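Hypoxic response protein 1 (Mycobacterium tuberculosis, PDB 1Y5H) is a homodimeric, secreted CBS-domain protein of unknown biochemical role that probably binds zinc and, unlike some relatives, does not seem to bind AMP. Local coordinates at residues A16-V21 with H114-I119; D49-M54 with R107-S112. All blocks are in the same frame, centred on the assembly; numbering follows the deposited sequence.

Interaction 1: residues A16-V21 with H114-I119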
# COMPACT_ATOMS: atom_id res chain seq x y z
N ALA A 16 -22.89 0.73 1.58
CA ALA A 16 -23.59 -0.50 1.89
C ALA A 16 -23.58 -1.50 0.75
O ALA A 16 -23.43 -1.13 -0.41
CB ALA A 16 -25.02 -0.17 2.29
N GLY A 17 -23.74 -2.77 1.10
CA GLY A 17 -23.79 -3.82 0.10
C GLY A 17 -22.46 -4.27 -0.48
O GLY A 17 -22.43 -4.88 -1.55
N VAL A 18 -21.36 -3.96 0.20
CA VAL A 18 -20.05 -4.37 -0.28
C VAL A 18 -19.88 -5.85 0.05
O VAL A 18 -20.38 -6.32 1.07
CB VAL A 18 -18.91 -3.55 0.38
CG1 VAL A 18 -19.05 -2.08 0.01
CG2 VAL A 18 -18.96 -3.72 1.89
N THR A 19 -19.19 -6.58 -0.82
CA THR A 19 -18.98 -8.01 -0.62
C THR A 19 -17.81 -8.28 0.31
O THR A 19 -16.75 -7.66 0.20
CB THR A 19 -18.70 -8.72 -1.95
OG1 THR A 19 -19.82 -8.54 -2.83
CG2 THR A 19 -18.48 -10.21 -1.73
N CYS A 20 -18.00 -9.21 1.23
CA CYS A 20 -16.94 -9.57 2.16
C CYS A 20 -16.22 -10.77 1.54
O CYS A 20 -16.85 -11.75 1.12
CB CYS A 20 -17.53 -9.94 3.52
SG CYS A 20 -16.33 -9.83 4.88
N VAL A 21 -14.90 -10.67 1.46
CA VAL A 21 -14.09 -11.74 0.88
C VAL A 21 -13.99 -12.88 1.88
O VAL A 21 -13.81 -12.66 3.07
CB VAL A 21 -12.69 -11.22 0.54
CG1 VAL A 21 -11.82 -12.34 -0.01
CG2 VAL A 21 -12.80 -10.09 -0.48
N HIS A 114 -23.46 -8.65 14.32
CA HIS A 114 -22.29 -9.47 14.03
C HIS A 114 -22.00 -9.64 12.54
O HIS A 114 -21.05 -10.34 12.17
CB HIS A 114 -22.43 -10.86 14.67
CG HIS A 114 -22.65 -10.82 16.15
ND1 HIS A 114 -21.71 -10.33 17.03
CD2 HIS A 114 -23.70 -11.23 16.91
CE1 HIS A 114 -22.17 -10.42 18.26
NE2 HIS A 114 -23.38 -10.97 18.22
N ARG A 115 -22.80 -9.01 11.69
CA ARG A 115 -22.60 -9.13 10.25
C ARG A 115 -22.14 -7.83 9.60
O ARG A 115 -22.56 -6.73 9.98
CB ARG A 115 -23.88 -9.61 9.59
N LEU A 116 -21.27 -7.95 8.60
CA LEU A 116 -20.76 -6.79 7.88
C LEU A 116 -21.91 -6.21 7.07
O LEU A 116 -22.56 -6.93 6.30
CB LEU A 116 -19.64 -7.21 6.93
CG LEU A 116 -19.03 -6.10 6.06
CD1 LEU A 116 -18.18 -5.18 6.92
CD2 LEU A 116 -18.19 -6.72 4.96
N VAL A 117 -22.17 -4.91 7.24
CA VAL A 117 -23.25 -4.26 6.50
C VAL A 117 -22.71 -3.17 5.58
O VAL A 117 -23.44 -2.66 4.72
CB VAL A 117 -24.31 -3.66 7.45
CG1 VAL A 117 -25.00 -4.78 8.20
CG2 VAL A 117 -23.67 -2.68 8.42
N GLY A 118 -21.44 -2.81 5.75
CA GLY A 118 -20.87 -1.79 4.89
C GLY A 118 -19.47 -1.41 5.30
O GLY A 118 -18.92 -1.97 6.26
N ILE A 119 -18.89 -0.47 4.57
CA ILE A 119 -17.54 0.03 4.83
C ILE A 119 -17.61 1.55 4.81
O ILE A 119 -18.24 2.14 3.93
CB ILE A 119 -16.54 -0.42 3.74
CG1 ILE A 119 -16.24 -1.92 3.85
CG2 ILE A 119 -15.26 0.41 3.83
CD1 ILE A 119 -15.39 -2.31 5.06

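Interaction 2: residues D49-M54 with R107-S112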
# COMPACT_ATOMS: atom_id res chain seq x y z
N ASP A 49 -21.42 -13.74 6.69
CA ASP A 49 -20.89 -12.38 6.72
C ASP A 49 -20.32 -11.97 8.08
O ASP A 49 -20.36 -10.80 8.45
CB ASP A 49 -21.98 -11.39 6.30
N ARG A 50 -19.78 -12.94 8.82
CA ARG A 50 -19.18 -12.67 10.12
C ARG A 50 -17.76 -12.13 9.91
O ARG A 50 -16.90 -12.84 9.39
CB ARG A 50 -19.14 -13.95 10.94
N LEU A 51 -17.53 -10.89 10.33
CA LEU A 51 -16.23 -10.24 10.16
C LEU A 51 -15.06 -10.86 10.93
O LEU A 51 -15.12 -11.00 12.15
CB LEU A 51 -16.33 -8.76 10.54
CG LEU A 51 -15.04 -7.96 10.37
CD1 LEU A 51 -14.72 -7.80 8.90
CD2 LEU A 51 -15.20 -6.60 11.02
N HIS A 52 -14.00 -11.20 10.21
CA HIS A 52 -12.80 -11.78 10.82
C HIS A 52 -11.66 -10.77 10.90
O HIS A 52 -10.78 -10.88 11.74
CB HIS A 52 -12.35 -13.00 10.02
CG HIS A 52 -13.03 -14.27 10.42
ND1 HIS A 52 -14.38 -14.33 10.67
CD2 HIS A 52 -12.56 -15.52 10.59
CE1 HIS A 52 -14.71 -15.57 10.98
NE2 HIS A 52 -13.62 -16.32 10.94
N GLY A 53 -11.69 -9.79 10.00
CA GLY A 53 -10.66 -8.76 10.00
C GLY A 53 -10.57 -8.05 8.67
O GLY A 53 -11.41 -8.25 7.80
N MSE A 54 -9.57 -7.19 8.52
CA MSE A 54 -9.33 -6.44 7.29
C MSE A 54 -7.99 -6.89 6.73
O MSE A 54 -7.04 -7.14 7.48
CB MSE A 54 -9.28 -4.94 7.55
CG MSE A 54 -10.59 -4.27 7.94
SE MSE A 54 -11.89 -4.18 6.51
CE MSE A 54 -11.02 -2.93 5.34
N ARG A 107 -10.22 3.38 6.26
CA ARG A 107 -11.55 2.82 6.14
C ARG A 107 -11.80 1.79 7.22
O ARG A 107 -10.87 1.10 7.67
CB ARG A 107 -11.78 2.22 4.75
CG ARG A 107 -10.94 1.01 4.41
CD ARG A 107 -11.33 0.51 3.02
NE ARG A 107 -11.12 1.54 2.01
CZ ARG A 107 -11.84 1.66 0.89
NH1 ARG A 107 -12.82 0.81 0.63
NH2 ARG A 107 -11.57 2.64 0.04
N VAL A 108 -13.05 1.68 7.64
CA VAL A 108 -13.43 0.78 8.70
C VAL A 108 -14.71 0.02 8.37
O VAL A 108 -15.62 0.57 7.75
CB VAL A 108 -13.66 1.58 10.01
CG1 VAL A 108 -14.19 0.68 11.10
CG2 VAL A 108 -12.36 2.24 10.43
N PRO A 109 -14.79 -1.26 8.77
CA PRO A 109 -15.98 -2.07 8.50
C PRO A 109 -17.10 -1.66 9.46
O PRO A 109 -16.83 -1.25 10.59
CB PRO A 109 -15.52 -3.50 8.78
CG PRO A 109 -14.03 -3.43 8.82
CD PRO A 109 -13.72 -2.07 9.36
N VAL A 110 -18.34 -1.75 9.00
CA VAL A 110 -19.48 -1.43 9.84
C VAL A 110 -20.21 -2.74 10.11
O VAL A 110 -20.50 -3.50 9.18
CB VAL A 110 -20.42 -0.43 9.14
CG1 VAL A 110 -21.59 -0.08 10.04
CG2 VAL A 110 -19.64 0.83 8.77
N ILE A 111 -20.49 -3.00 11.38
CA ILE A 111 -21.15 -4.23 11.80
C ILE A 111 -22.53 -4.00 12.40
O ILE A 111 -22.78 -2.98 13.04
CB ILE A 111 -20.29 -4.97 12.86
CG1 ILE A 111 -18.91 -5.30 12.28
CG2 ILE A 111 -20.99 -6.24 13.32
CD1 ILE A 111 -18.95 -6.21 11.07
N SER A 112 -23.42 -4.95 12.17
CA SER A 112 -24.78 -4.90 12.69
C SER A 112 -25.20 -6.34 12.89
O SER A 112 -25.31 -7.10 11.93
CB SER A 112 -25.72 -4.21 11.70
OG SER A 112 -27.01 -4.05 12.26

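Interaction 1: residues A16-V21 with H114-I119
Ala16 and Gly118 form an antiparallel, non-hydrogen-bonded pair, with Ala16 CA 4.2 Å from Gly118 CA. This joins the short edge strand 15-16 to strand 115-121. No hydrogen bond crosses the contact. The polar part is a CA-H...O approach from Ala16 CA to Val117 O, 3.6 Å long with an angle of 141° at the hydrogen. Gly17, at a positive phi of 78°, follows the end of the short strand.

The remaining contacts are apolar. With CG1 anti to the carbonyl carbon (chi1 -63°), Val18 CG2 falls between the backbone N and that carbon. This branch, Val18 CG2, reaches Ile119 CG1 at 3.8 Å, the two side chains crossing near a right angle. Val18 CG2 also lies 4.0 Å from Gly118 CA. Further on, one methyl of Leu116 fits against the base and the sulfur of Cys20. Leu116 CD2 is 3.6 Å from Cys20 CB and equally far from Cys20 SG.

Cys20 is disulfide-bonded to Cys45 of strand 41-45; Cys20 and Leu116 both touch Pro43 of the same strand. Alkyl packing and close backbone approach thus hold the loop against strand 115-121, while the disulfide ties the same cysteine to strand 41-45.

Interaction 2: residues D49-M54 with R107-S112
Met54, a selenomethionine, presses its selenium unusually close to the ring of Pro109. Met54 SE lies 3.2 Å from Pro109 CG, shorter than normal contact, so the exact separation should be read with caution. The contact belongs to the core of a tandem CBS pair, where two sheets face each other, strand 51-56 in one and strand 107-112 in the other. Strands 51-54 and 107-112 run nearly antiparallel, at 171°. Yet their axes come no closer than 8.4 Å, and no hydrogen bond links them. Side chains fill the gap.

Met54 is curled, with its first three torsions all near -70°. This brings the selenium against the CG corner of the proline ring and carries CE on to the aliphatic part of Arg107. Met54 CE stops 4.0 Å from Arg107 CG, and the two chains cross at about a right angle.

Leu51 supplies the second group of contacts. Leu51 CD2 lies 3.8 Å from Pro109 CB, and Leu51 CB lies 3.7 Å from Ile111 CD1. Leu51 CD2 also touches that same isoleucine methyl, so Ile111 CD1 packs along the leucine from CB to its tip.

His52 and Gly53 form a classic beta bulge opposite Ile44. The extra residue lets Leu51 and Met54, three apart, both point at strand 107-112. Ala41 and Pro43 of the neighbouring strand and Tyr85 also touch Met54, while Leu116 adjoins Pro109. The side chain of His103, probably a zinc ligand, is about 8 Å from that of Pro109.

From the bulge, His52 ND1 donates back to Arg50 O at 3.2 Å, approaching from above the carbonyl plane, 47° out of it.

Overall arrangement
Both interactions join the first CBS repeat to the second, and neither touches the other subunit of the dimer. Interaction 2 is the buried one, between two strands of separate sheets. Interaction 1 lies nearer the surface and attaches a connecting loop, with part of an edge strand, to the second repeat. The two share a sheet. Strands 107-112 and 115-121 are neighbours in it, and Val110 pairs by backbone hydrogen bonds with Val117 and Gly118. Ile119 CD1 also packs on Pro109 CA. Chemistry follows place: interaction 2 is purely side-chain contact between separate sheets, while interaction 1 combines backbone pairing with apolar contacts and a disulfide cysteine.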